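Local coordinates for acyl-CoA dehydrogenase (Slackia heliotrinireducens, PDB 4RM7), which is a member of the acyl-CoA dehydrogenase family, with helical N- and C-terminal domains and a beta-stranded middle domain, at residues I60-H65 against I99-A104; R66-F71 against P111-Y116; C250-G255 against R360-A365; T296-L301 against K328-V333. One frame throughout, in Å; residues are numbered along the deposited sequence.

Interaction 1 (I60-H65 against I99-A104); sequences IHRRNH and ILEAFA
Arg62 reaches from its loop to Glu101 on helix 90-103 and forms a salt bridge. The CB of Arg62 points toward the helix, and the chain runs extended from CG to NE. CD ends up 4.1 Å from Glu101 OE1. NE then donates to Glu101 OE1 at 2.9 Å. CZ is not a donor and lies 3.3 Å from Glu101 OE1. NH1 closes the grip, also at 2.9 Å from Glu101 OE1, and passes 3.7 Å from Glu101 CB.

The guanidinium thus meets the acid side-on, with two nitrogens on one oxygen. OE1 lies at the guanidinium edge, near its plane. Both bonds are bent, with N-H...O angles of 141° at NE and 138° at NH1. NE approaches from above the carboxylate plane, while NH1 uses the anti lone pair. The two chains run past one another head to tail, with guanidinium and carboxylate planes 34° apart.

OE1 is also bonded to Tyr68 OH, and OE2 forms a salt bridge with Arg113 NH1. The third Arg62 nitrogen, NH2, is held by Arg66 O, which should fix the rotation of the guanidinium.

The contact lies at the surface of the N-terminal domain. Other sides of segment 99-104 pack on Leu241 of helix 234-270, on Thr109 and Phe112 of helix 106-119, and on strand 124-127.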
# COMPACT_ATOMS: atom_id res chain seq x y z
N ILE A 60 -16.08 5.80 -35.45
CA ILE A 60 -15.03 6.13 -36.42
C ILE A 60 -15.42 7.33 -37.29
O ILE A 60 -14.72 7.65 -38.24
CB ILE A 60 -14.69 4.93 -37.34
CG1 ILE A 60 -15.89 4.51 -38.18
CG2 ILE A 60 -14.20 3.74 -36.53
CD1 ILE A 60 -15.52 3.48 -39.22
N HIS A 61 -16.52 8.00 -36.96
CA HIS A 61 -16.95 9.20 -37.67
C HIS A 61 -17.60 10.15 -36.68
O HIS A 61 -17.97 9.72 -35.59
CB HIS A 61 -17.91 8.86 -38.82
CG HIS A 61 -19.35 8.70 -38.40
ND1 HIS A 61 -19.80 7.65 -37.63
CD2 HIS A 61 -20.45 9.44 -38.70
CE1 HIS A 61 -21.10 7.76 -37.45
NE2 HIS A 61 -21.52 8.83 -38.09
N ARG A 62 -17.71 11.44 -37.02
CA ARG A 62 -18.34 12.39 -36.10
C ARG A 62 -19.83 12.48 -36.38
O ARG A 62 -20.27 13.30 -37.18
CB ARG A 62 -17.71 13.78 -36.23
CG ARG A 62 -16.22 13.87 -35.86
CD ARG A 62 -15.60 15.19 -36.34
NE ARG A 62 -14.14 15.12 -36.34
CZ ARG A 62 -13.35 15.57 -35.36
NH1 ARG A 62 -12.03 15.44 -35.46
NH2 ARG A 62 -13.89 16.13 -34.27
N ARG A 63 -20.60 11.63 -35.70
CA ARG A 63 -22.05 11.61 -35.84
C ARG A 63 -22.67 13.01 -35.80
O ARG A 63 -23.44 13.37 -36.70
CB ARG A 63 -22.66 10.76 -34.74
CG ARG A 63 -24.15 10.87 -34.61
CD ARG A 63 -24.60 10.24 -33.31
NE ARG A 63 -23.95 10.93 -32.21
CZ ARG A 63 -24.46 12.00 -31.61
NH1 ARG A 63 -25.63 12.47 -32.00
NH2 ARG A 63 -23.81 12.58 -30.62
N ASN A 64 -22.33 13.79 -34.78
CA ASN A 64 -22.93 15.12 -34.62
C ASN A 64 -22.28 16.19 -35.50
O ASN A 64 -22.65 17.36 -35.41
CB ASN A 64 -22.89 15.57 -33.14
CG ASN A 64 -21.47 15.71 -32.58
OD1 ASN A 64 -20.52 16.01 -33.29
ND2 ASN A 64 -21.34 15.51 -31.27
N HIS A 65 -21.32 15.77 -36.33
CA HIS A 65 -20.55 16.63 -37.25
C HIS A 65 -19.52 17.51 -36.55
O HIS A 65 -18.82 18.27 -37.21
CB HIS A 65 -21.48 17.52 -38.08
CG HIS A 65 -22.59 16.77 -38.75
ND1 HIS A 65 -22.39 15.93 -39.83
CD2 HIS A 65 -23.92 16.74 -38.51
CE1 HIS A 65 -23.54 15.42 -40.21
NE2 HIS A 65 -24.49 15.89 -39.43
N ILE A 99 -6.58 13.17 -34.64
CA ILE A 99 -5.47 14.11 -34.73
C ILE A 99 -5.21 14.58 -36.16
O ILE A 99 -4.97 15.77 -36.40
CB ILE A 99 -4.20 13.49 -34.15
CG1 ILE A 99 -4.27 13.46 -32.64
CG2 ILE A 99 -2.97 14.27 -34.57
CD1 ILE A 99 -3.11 12.75 -32.01
N LEU A 100 -5.26 13.66 -37.11
CA LEU A 100 -5.12 14.05 -38.52
C LEU A 100 -6.21 15.03 -38.94
O LEU A 100 -5.90 16.05 -39.57
CB LEU A 100 -5.16 12.83 -39.44
CG LEU A 100 -4.99 13.27 -40.89
CD1 LEU A 100 -3.63 13.87 -41.06
CD2 LEU A 100 -5.21 12.15 -41.89
N GLU A 101 -7.46 14.73 -38.61
CA GLU A 101 -8.58 15.60 -38.99
C GLU A 101 -8.41 17.00 -38.43
O GLU A 101 -8.65 17.99 -39.12
CB GLU A 101 -9.91 15.03 -38.52
CG GLU A 101 -10.42 13.85 -39.34
CD GLU A 101 -11.72 13.25 -38.80
OE1 GLU A 101 -12.10 13.53 -37.64
OE2 GLU A 101 -12.36 12.49 -39.54
N ALA A 102 -7.99 17.08 -37.17
CA ALA A 102 -7.82 18.35 -36.48
C ALA A 102 -6.81 19.27 -37.15
O ALA A 102 -7.04 20.48 -37.22
CB ALA A 102 -7.41 18.11 -35.02
N PHE A 103 -5.72 18.72 -37.67
CA PHE A 103 -4.61 19.58 -38.12
C PHE A 103 -4.48 19.72 -39.64
O PHE A 103 -3.68 20.52 -40.12
CB PHE A 103 -3.29 19.06 -37.56
CG PHE A 103 -3.08 19.40 -36.13
CD1 PHE A 103 -2.51 20.62 -35.77
CD2 PHE A 103 -3.47 18.53 -35.14
CE1 PHE A 103 -2.32 20.94 -34.44
CE2 PHE A 103 -3.29 18.86 -33.81
CZ PHE A 103 -2.71 20.06 -33.46
N ALA A 104 -5.27 18.96 -40.38
CA ALA A 104 -5.17 19.00 -41.84
C ALA A 104 -6.50 19.33 -42.49
O ALA A 104 -7.56 19.01 -41.95
CB ALA A 104 -4.64 17.67 -42.36

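Interaction 2 (R66-F71 against P111-Y116); sequences RTYDLF and PFRTEY
In Tyr68, CG stands anti to the carbonyl carbon (chi1 -66°), which sends the phenol toward Arg113 on helix 106-119. Arg113 has CG anti to its own backbone N. Its chain then bends at chi3 (-81°), and this turn presents NH1 to the phenol. The two side chains meet head-on.

The long side chains do the bridging, because the backbones are far apart: the nearest CA atoms, those of Tyr68 and Arg113, are 14.5 Å from each other. Tyr68 OH lies 3.1 Å from Arg113 NH1. The next ring atom, Tyr68 CZ, is already 4.2 Å from Arg113 NH1, so the touch is confined to the end of the phenol. The two flat groups meet at their edges. OH sits in the guanidinium plane, and NH1 is near the plane of the ring. Ring and guanidinium are nearly coplanar, 28° apart, and do not stack. The area buried between the two segments is small, about 55 Å².

Beside the tyrosine, Thr67 OG1 donates to Tyr68 O at 3.1 Å, from a position tilted out of the carbonyl plane.

Both polar ends have other partners. Tyr68 OH is hydrogen-bonded to Glu101 OE1. Arg113 NH1 binds Ile60 O and forms a salt bridge with Glu101 OE2, while Arg113 NH2 bonds to Gln117 OE1. The chemistry is therefore that of a shared polar cluster. A buried phenol and a guanidinium converge on one carboxylate. That carboxylate is shared with Arg62, so its single negative charge probably offsets the two arginines only in part.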
# COMPACT_ATOMS: atom_id res chain seq x y z
N ARG A 66 -19.42 17.41 -35.22
CA ARG A 66 -18.45 18.21 -34.47
C ARG A 66 -17.42 17.31 -33.78
O ARG A 66 -16.21 17.45 -33.98
CB ARG A 66 -19.15 19.08 -33.43
CG ARG A 66 -20.35 19.83 -33.95
CD ARG A 66 -21.04 20.62 -32.85
NE ARG A 66 -21.40 19.79 -31.70
CZ ARG A 66 -22.60 19.23 -31.53
NH1 ARG A 66 -23.55 19.41 -32.43
NH2 ARG A 66 -22.84 18.49 -30.45
N THR A 67 -17.90 16.40 -32.95
CA THR A 67 -17.02 15.52 -32.19
C THR A 67 -17.40 14.05 -32.35
O THR A 67 -18.50 13.72 -32.79
CB THR A 67 -17.06 15.87 -30.70
OG1 THR A 67 -18.33 15.49 -30.16
CG2 THR A 67 -16.86 17.36 -30.49
N TYR A 68 -16.48 13.17 -31.98
CA TYR A 68 -16.82 11.76 -31.82
C TYR A 68 -17.66 11.55 -30.55
O TYR A 68 -17.81 12.45 -29.72
CB TYR A 68 -15.55 10.92 -31.80
CG TYR A 68 -14.82 10.96 -33.11
CD1 TYR A 68 -15.09 10.02 -34.11
CD2 TYR A 68 -13.87 11.95 -33.38
CE1 TYR A 68 -14.43 10.06 -35.32
CE2 TYR A 68 -13.20 11.99 -34.60
CZ TYR A 68 -13.50 11.05 -35.56
OH TYR A 68 -12.85 11.07 -36.77
N ASP A 69 -18.24 10.36 -30.42
CA ASP A 69 -18.97 10.01 -29.21
C ASP A 69 -18.04 9.20 -28.30
O ASP A 69 -17.92 7.97 -28.45
CB ASP A 69 -20.24 9.22 -29.54
CG ASP A 69 -21.26 10.04 -30.34
OD1 ASP A 69 -21.33 11.29 -30.16
OD2 ASP A 69 -22.01 9.44 -31.14
N LEU A 70 -17.39 9.89 -27.37
CA LEU A 70 -16.30 9.30 -26.58
C LEU A 70 -16.72 8.13 -25.67
O LEU A 70 -16.02 7.13 -25.59
CB LEU A 70 -15.62 10.39 -25.74
CG LEU A 70 -14.29 9.98 -25.10
CD1 LEU A 70 -13.31 9.50 -26.13
CD2 LEU A 70 -13.70 11.12 -24.38
N PHE A 71 -17.85 8.26 -24.97
CA PHE A 71 -18.34 7.17 -24.15
C PHE A 71 -18.54 5.92 -25.00
O PHE A 71 -18.17 4.83 -24.59
CB PHE A 71 -19.64 7.55 -23.44
CG PHE A 71 -20.16 6.48 -22.51
CD1 PHE A 71 -19.33 5.93 -21.54
CD2 PHE A 71 -21.47 6.04 -22.59
CE1 PHE A 71 -19.80 4.94 -20.67
CE2 PHE A 71 -21.95 5.03 -21.72
CZ PHE A 71 -21.11 4.49 -20.76
N PRO A 111 -8.05 11.42 -48.53
CA PRO A 111 -7.47 10.14 -48.96
C PRO A 111 -7.25 9.15 -47.82
O PRO A 111 -7.53 7.97 -47.97
CB PRO A 111 -6.12 10.55 -49.58
CG PRO A 111 -5.89 11.97 -49.16
CD PRO A 111 -7.24 12.56 -49.01
N PHE A 112 -6.78 9.65 -46.69
CA PHE A 112 -6.48 8.79 -45.55
C PHE A 112 -7.73 8.23 -44.90
O PHE A 112 -7.72 7.07 -44.46
CB PHE A 112 -5.67 9.55 -44.52
CG PHE A 112 -4.30 9.92 -44.99
CD1 PHE A 112 -3.24 9.02 -44.86
CD2 PHE A 112 -4.07 11.15 -45.58
CE1 PHE A 112 -1.98 9.35 -45.30
CE2 PHE A 112 -2.81 11.49 -46.03
CZ PHE A 112 -1.76 10.60 -45.89
N ARG A 113 -8.79 9.03 -44.80
CA ARG A 113 -10.02 8.54 -44.21
C ARG A 113 -10.58 7.43 -45.09
O ARG A 113 -11.00 6.38 -44.62
CB ARG A 113 -11.06 9.65 -44.04
CG ARG A 113 -12.47 9.09 -43.77
CD ARG A 113 -13.47 10.11 -43.24
NE ARG A 113 -13.34 10.34 -41.80
CZ ARG A 113 -13.70 9.47 -40.85
NH1 ARG A 113 -13.55 9.80 -39.56
NH2 ARG A 113 -14.18 8.27 -41.16
N THR A 114 -10.56 7.68 -46.40
CA THR A 114 -11.11 6.75 -47.36
C THR A 114 -10.39 5.42 -47.30
O THR A 114 -11.02 4.36 -47.33
CB THR A 114 -11.05 7.32 -48.78
OG1 THR A 114 -12.08 8.31 -48.92
CG2 THR A 114 -11.25 6.22 -49.82
N GLU A 115 -9.07 5.47 -47.19
CA GLU A 115 -8.30 4.24 -47.10
C GLU A 115 -8.68 3.47 -45.84
O GLU A 115 -8.79 2.24 -45.85
CB GLU A 115 -6.81 4.55 -47.13
CG GLU A 115 -5.97 3.32 -46.95
CD GLU A 115 -4.49 3.61 -46.90
OE1 GLU A 115 -3.81 2.97 -46.07
OE2 GLU A 115 -4.02 4.47 -47.68
N TYR A 116 -8.88 4.19 -44.74
CA TYR A 116 -9.22 3.58 -43.47
C TYR A 116 -10.58 2.90 -43.53
O TYR A 116 -10.77 1.81 -43.00
CB TYR A 116 -9.18 4.63 -42.36
CG TYR A 116 -9.53 4.09 -40.98
CD1 TYR A 116 -8.80 3.06 -40.42
CD2 TYR A 116 -10.59 4.63 -40.25
CE1 TYR A 116 -9.11 2.57 -39.16
CE2 TYR A 116 -10.92 4.15 -38.99
CZ TYR A 116 -10.18 3.12 -38.45
OH TYR A 116 -10.50 2.65 -37.21

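Interaction 3 (C250-G255 against R360-A365); sequences CAAALG and RGYQFA
In the helical C-terminal domain, Tyr362 of segment 360-365 packs on an alanine patch of helix 234-270. The patch is made by Ala252 and Ala253. The backbones come near here: the CA atoms of Ala253 and Tyr362 are 6.9 Å apart. The small alanines leave the helix surface low enough for the ring to lie close to it.

Tyr362 CG is anti to the carbonyl carbon (chi1 -68°), and the ring extends toward helix 234-270. The side of the ring bearing CD2 and CE2 takes Ala253. CD2 lies 3.5 Å from Ala253 CB, and CE2 lies 3.6 Å from Ala253 CA. The far end takes Ala252, whose CB is 3.9 Å from Tyr362 CZ and 3.4 Å from Tyr362 OH. Both methyls approach the ring obliquely. The hydroxyl bonds to Glu256 OE1, one turn further along the same helix from Ala252, so the polar end of the buried tyrosine is satisfied.

Nearby, Arg360 bonds to Gln339 and Ser335 of the second subunit. Within the chain, helix 70-84 lies beside Ala252, which touches Ser81, and helix 316-341 lies beside Tyr362, which touches Pro327.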
# COMPACT_ATOMS: atom_id res chain seq x y z
N CYS A 250 -6.88 4.19 -20.84
CA CYS A 250 -7.47 3.74 -19.59
C CYS A 250 -8.62 2.75 -19.85
O CYS A 250 -8.75 1.76 -19.13
CB CYS A 250 -7.91 4.93 -18.75
SG CYS A 250 -6.45 5.85 -18.12
N ALA A 251 -9.41 3.00 -20.88
CA ALA A 251 -10.44 2.05 -21.27
C ALA A 251 -9.83 0.68 -21.65
O ALA A 251 -10.38 -0.37 -21.33
CB ALA A 251 -11.27 2.61 -22.43
N ALA A 252 -8.68 0.71 -22.33
CA ALA A 252 -7.99 -0.53 -22.66
C ALA A 252 -7.50 -1.22 -21.39
O ALA A 252 -7.59 -2.44 -21.27
CB ALA A 252 -6.80 -0.27 -23.63
N ALA A 253 -6.97 -0.44 -20.45
CA ALA A 253 -6.45 -1.02 -19.22
C ALA A 253 -7.57 -1.70 -18.43
O ALA A 253 -7.42 -2.80 -17.89
CB ALA A 253 -5.79 0.05 -18.40
N LEU A 254 -8.72 -1.03 -18.39
CA LEU A 254 -9.88 -1.52 -17.68
C LEU A 254 -10.36 -2.84 -18.29
O LEU A 254 -10.65 -3.82 -17.60
CB LEU A 254 -10.98 -0.47 -17.73
CG LEU A 254 -12.38 -0.87 -17.30
CD1 LEU A 254 -12.39 -1.31 -15.83
CD2 LEU A 254 -13.35 0.28 -17.56
N GLY A 255 -10.45 -2.84 -19.61
CA GLY A 255 -10.88 -4.01 -20.33
C GLY A 255 -9.97 -5.19 -20.06
O GLY A 255 -10.44 -6.28 -19.75
N ARG A 360 1.20 -2.92 -17.10
CA ARG A 360 2.39 -2.22 -16.61
C ARG A 360 2.82 -1.16 -17.61
O ARG A 360 3.29 -0.11 -17.21
CB ARG A 360 3.54 -3.19 -16.36
CG ARG A 360 4.78 -2.53 -15.77
CD ARG A 360 4.53 -2.11 -14.33
NE ARG A 360 5.58 -1.26 -13.74
CZ ARG A 360 5.82 0.00 -14.10
NH1 ARG A 360 5.13 0.57 -15.09
NH2 ARG A 360 6.79 0.69 -13.50
N GLY A 361 2.66 -1.46 -18.89
CA GLY A 361 3.01 -0.54 -19.96
C GLY A 361 2.12 0.69 -20.03
O GLY A 361 2.55 1.79 -20.36
N TYR A 362 0.86 0.52 -19.69
CA TYR A 362 -0.05 1.65 -19.60
C TYR A 362 0.40 2.72 -18.59
O TYR A 362 0.01 3.87 -18.69
CB TYR A 362 -1.44 1.13 -19.27
CG TYR A 362 -2.06 0.33 -20.40
CD1 TYR A 362 -1.78 0.64 -21.73
CD2 TYR A 362 -2.91 -0.73 -20.14
CE1 TYR A 362 -2.35 -0.09 -22.76
CE2 TYR A 362 -3.49 -1.46 -21.17
CZ TYR A 362 -3.21 -1.13 -22.47
OH TYR A 362 -3.78 -1.86 -23.48
N GLN A 363 1.25 2.35 -17.64
CA GLN A 363 1.76 3.34 -16.69
C GLN A 363 2.76 4.30 -17.33
O GLN A 363 3.07 5.32 -16.72
CB GLN A 363 2.39 2.65 -15.50
CG GLN A 363 1.39 1.94 -14.61
CD GLN A 363 2.04 1.38 -13.35
OE1 GLN A 363 2.01 0.18 -13.10
NE2 GLN A 363 2.63 2.26 -12.55
N PHE A 364 3.24 3.98 -18.54
CA PHE A 364 4.11 4.88 -19.33
C PHE A 364 3.41 5.58 -20.48
O PHE A 364 3.83 6.65 -20.92
CB PHE A 364 5.30 4.14 -19.94
CG PHE A 364 6.17 3.50 -18.93
CD1 PHE A 364 7.03 4.25 -18.17
CD2 PHE A 364 6.14 2.13 -18.76
CE1 PHE A 364 7.84 3.66 -17.24
CE2 PHE A 364 6.96 1.54 -17.83
CZ PHE A 364 7.80 2.29 -17.08
N ALA A 365 2.38 4.95 -21.01
CA ALA A 365 1.72 5.45 -22.21
C ALA A 365 0.93 6.70 -21.89
O ALA A 365 0.26 6.77 -20.86
CB ALA A 365 0.79 4.38 -22.79

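Interaction 4 (T296-L301 against K328-V333)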
# COMPACT_ATOMS: atom_id res chain seq x y z
N THR A 296 -14.37 -1.44 -10.15
CA THR A 296 -15.48 -0.50 -9.98
C THR A 296 -14.98 0.94 -10.09
O THR A 296 -15.54 1.74 -10.81
CB THR A 296 -16.20 -0.70 -8.63
OG1 THR A 296 -16.51 -2.09 -8.45
CG2 THR A 296 -17.50 0.11 -8.58
N ASN A 297 -13.90 1.24 -9.37
CA ASN A 297 -13.32 2.58 -9.38
C ASN A 297 -12.80 2.98 -10.77
O ASN A 297 -13.11 4.05 -11.27
CB ASN A 297 -12.20 2.67 -8.32
CG ASN A 297 -12.75 2.72 -6.88
OD1 ASN A 297 -13.92 3.01 -6.66
ND2 ASN A 297 -11.88 2.45 -5.91
N MSE A 298 -12.01 2.10 -11.39
CA MSE A 298 -11.53 2.32 -12.75
C MSE A 298 -12.64 2.69 -13.72
O MSE A 298 -12.51 3.65 -14.48
CB MSE A 298 -10.83 1.08 -13.28
CG MSE A 298 -9.52 0.75 -12.60
SE MSE A 298 -8.76 -0.83 -13.47
CE MSE A 298 -8.65 -1.97 -11.91
N ARG A 299 -13.72 1.92 -13.67
CA ARG A 299 -14.82 2.06 -14.63
C ARG A 299 -15.53 3.38 -14.39
O ARG A 299 -15.84 4.11 -15.32
CB ARG A 299 -15.79 0.87 -14.51
CG ARG A 299 -16.86 0.83 -15.59
CD ARG A 299 -17.58 -0.53 -15.64
NE ARG A 299 -16.74 -1.55 -16.26
CZ ARG A 299 -16.31 -2.66 -15.66
NH1 ARG A 299 -16.63 -2.92 -14.39
NH2 ARG A 299 -15.52 -3.50 -16.34
N ASN A 300 -15.78 3.68 -13.12
CA ASN A 300 -16.34 4.95 -12.74
C ASN A 300 -15.50 6.15 -13.22
O ASN A 300 -16.05 7.15 -13.65
CB ASN A 300 -16.49 4.99 -11.23
CG ASN A 300 -17.73 4.27 -10.74
OD1 ASN A 300 -18.70 4.10 -11.50
ND2 ASN A 300 -17.73 3.87 -9.47
N LEU A 301 -14.17 6.05 -13.16
CA LEU A 301 -13.34 7.17 -13.56
C LEU A 301 -13.31 7.28 -15.07
O LEU A 301 -13.45 8.38 -15.61
CB LEU A 301 -11.92 7.03 -13.02
CG LEU A 301 -11.75 7.18 -11.51
CD1 LEU A 301 -10.31 6.86 -11.10
CD2 LEU A 301 -12.12 8.58 -11.04
N LYS A 328 -2.16 1.80 -12.91
CA LYS A 328 -1.54 1.14 -11.78
C LYS A 328 -2.54 0.17 -11.14
O LYS A 328 -2.19 -0.97 -10.80
CB LYS A 328 -1.04 2.16 -10.76
CG LYS A 328 -0.25 1.55 -9.63
CD LYS A 328 -0.09 2.54 -8.54
CE LYS A 328 1.08 2.19 -7.65
NZ LYS A 328 1.20 3.16 -6.52
N ALA A 329 -3.79 0.61 -11.00
CA ALA A 329 -4.83 -0.26 -10.47
C ALA A 329 -5.00 -1.48 -11.36
O ALA A 329 -5.14 -2.61 -10.86
CB ALA A 329 -6.13 0.47 -10.35
N ALA A 330 -4.97 -1.27 -12.67
CA ALA A 330 -5.13 -2.38 -13.59
C ALA A 330 -4.00 -3.41 -13.41
O ALA A 330 -4.24 -4.62 -13.43
CB ALA A 330 -5.17 -1.89 -15.01
N THR A 331 -2.78 -2.92 -13.21
CA THR A 331 -1.62 -3.79 -13.05
C THR A 331 -1.77 -4.63 -11.78
O THR A 331 -1.43 -5.80 -11.77
CB THR A 331 -0.30 -3.00 -13.01
OG1 THR A 331 -0.20 -2.21 -14.19
CG2 THR A 331 0.89 -3.94 -12.98
N GLU A 332 -2.29 -4.03 -10.73
CA GLU A 332 -2.46 -4.71 -9.45
C GLU A 332 -3.53 -5.82 -9.55
O GLU A 332 -3.34 -6.93 -9.01
CB GLU A 332 -2.82 -3.71 -8.34
CG GLU A 332 -1.72 -2.67 -8.12
CD GLU A 332 -2.06 -1.61 -7.09
OE1 GLU A 332 -3.20 -1.59 -6.57
OE2 GLU A 332 -1.16 -0.79 -6.79
N VAL A 333 -4.63 -5.52 -10.24
CA VAL A 333 -5.64 -6.54 -10.50
C VAL A 333 -5.05 -7.73 -11.28
O VAL A 333 -5.23 -8.90 -10.91
CB VAL A 333 -6.84 -5.96 -11.25
CG1 VAL A 333 -7.82 -7.07 -11.65
CG2 VAL A 333 -7.53 -4.97 -10.37
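Met298, a selenomethionine in the model, is the bump of this contact, and Ala329, Ala330 and Val333 form the hollow that receives it. Helices 282-311 and 316-341 run antiparallel here, with an angle of 150° between the directions of the two segments. The axes of segments 296-301 and 328-333 come within 10.5 Å. One long side chain spans that gap.

The Met298 CB points toward the other helix, and the chain stays extended through chi2 (-178°). It then bends at chi3, which turns CE aside from the line of the chain. The selenium rides over Ala330, with SE 4.0 Å from Ala330 CB and close to the backbone at Ala330 N and CA. The methyl group settles into the hollow between Ala329 and Val333, which lie one turn apart. Met298 CE is 3.8 Å from Ala329 CB. Met298 CE is closer still to Val333 CG2, at 3.6 Å. Ala329 O lies 3.7 Å from Met298 CE, so backbone also lines the hollow. Nearer the root, Met298 CG lies 4.1 Å from Ala329 CB. The two small alanines make room for the side chain beside the larger Val333.

Leu254 of helix 234-270 also touches Met298. Behind the contact, Asn297 and Asn300 pack on the same residues of the third subunit.

Chemically the joint is apolar. Ala329 O, beside the methyl, accepts from Val333 N at 3.0 Å. Between these two segments the contact therefore probably rests on dispersion and shape fit.

Interactions 1 and 2 lie in the N-terminal domain, and interactions 3 and 4 in the C-terminal one. The first pair have centres 5 Å apart and alternate along the chain. They merge through Glu101 with Tyr68 and through the salt bridge of Arg63 with Asp69, tying together helices 70-84, 90-103 and 106-119. Interactions 3 and 4 have centres 10 Å apart, and both segments of interaction 4 fall in sequence between those of interaction 3. The two touch, for instance Leu254 on Arg299, and together they join helices 234-270, 282-311, 316-341 and 351-362. Interactions 1 and 4 are about 29 Å apart between centres. Each helical domain is thus knitted internally by its own pair of contacts.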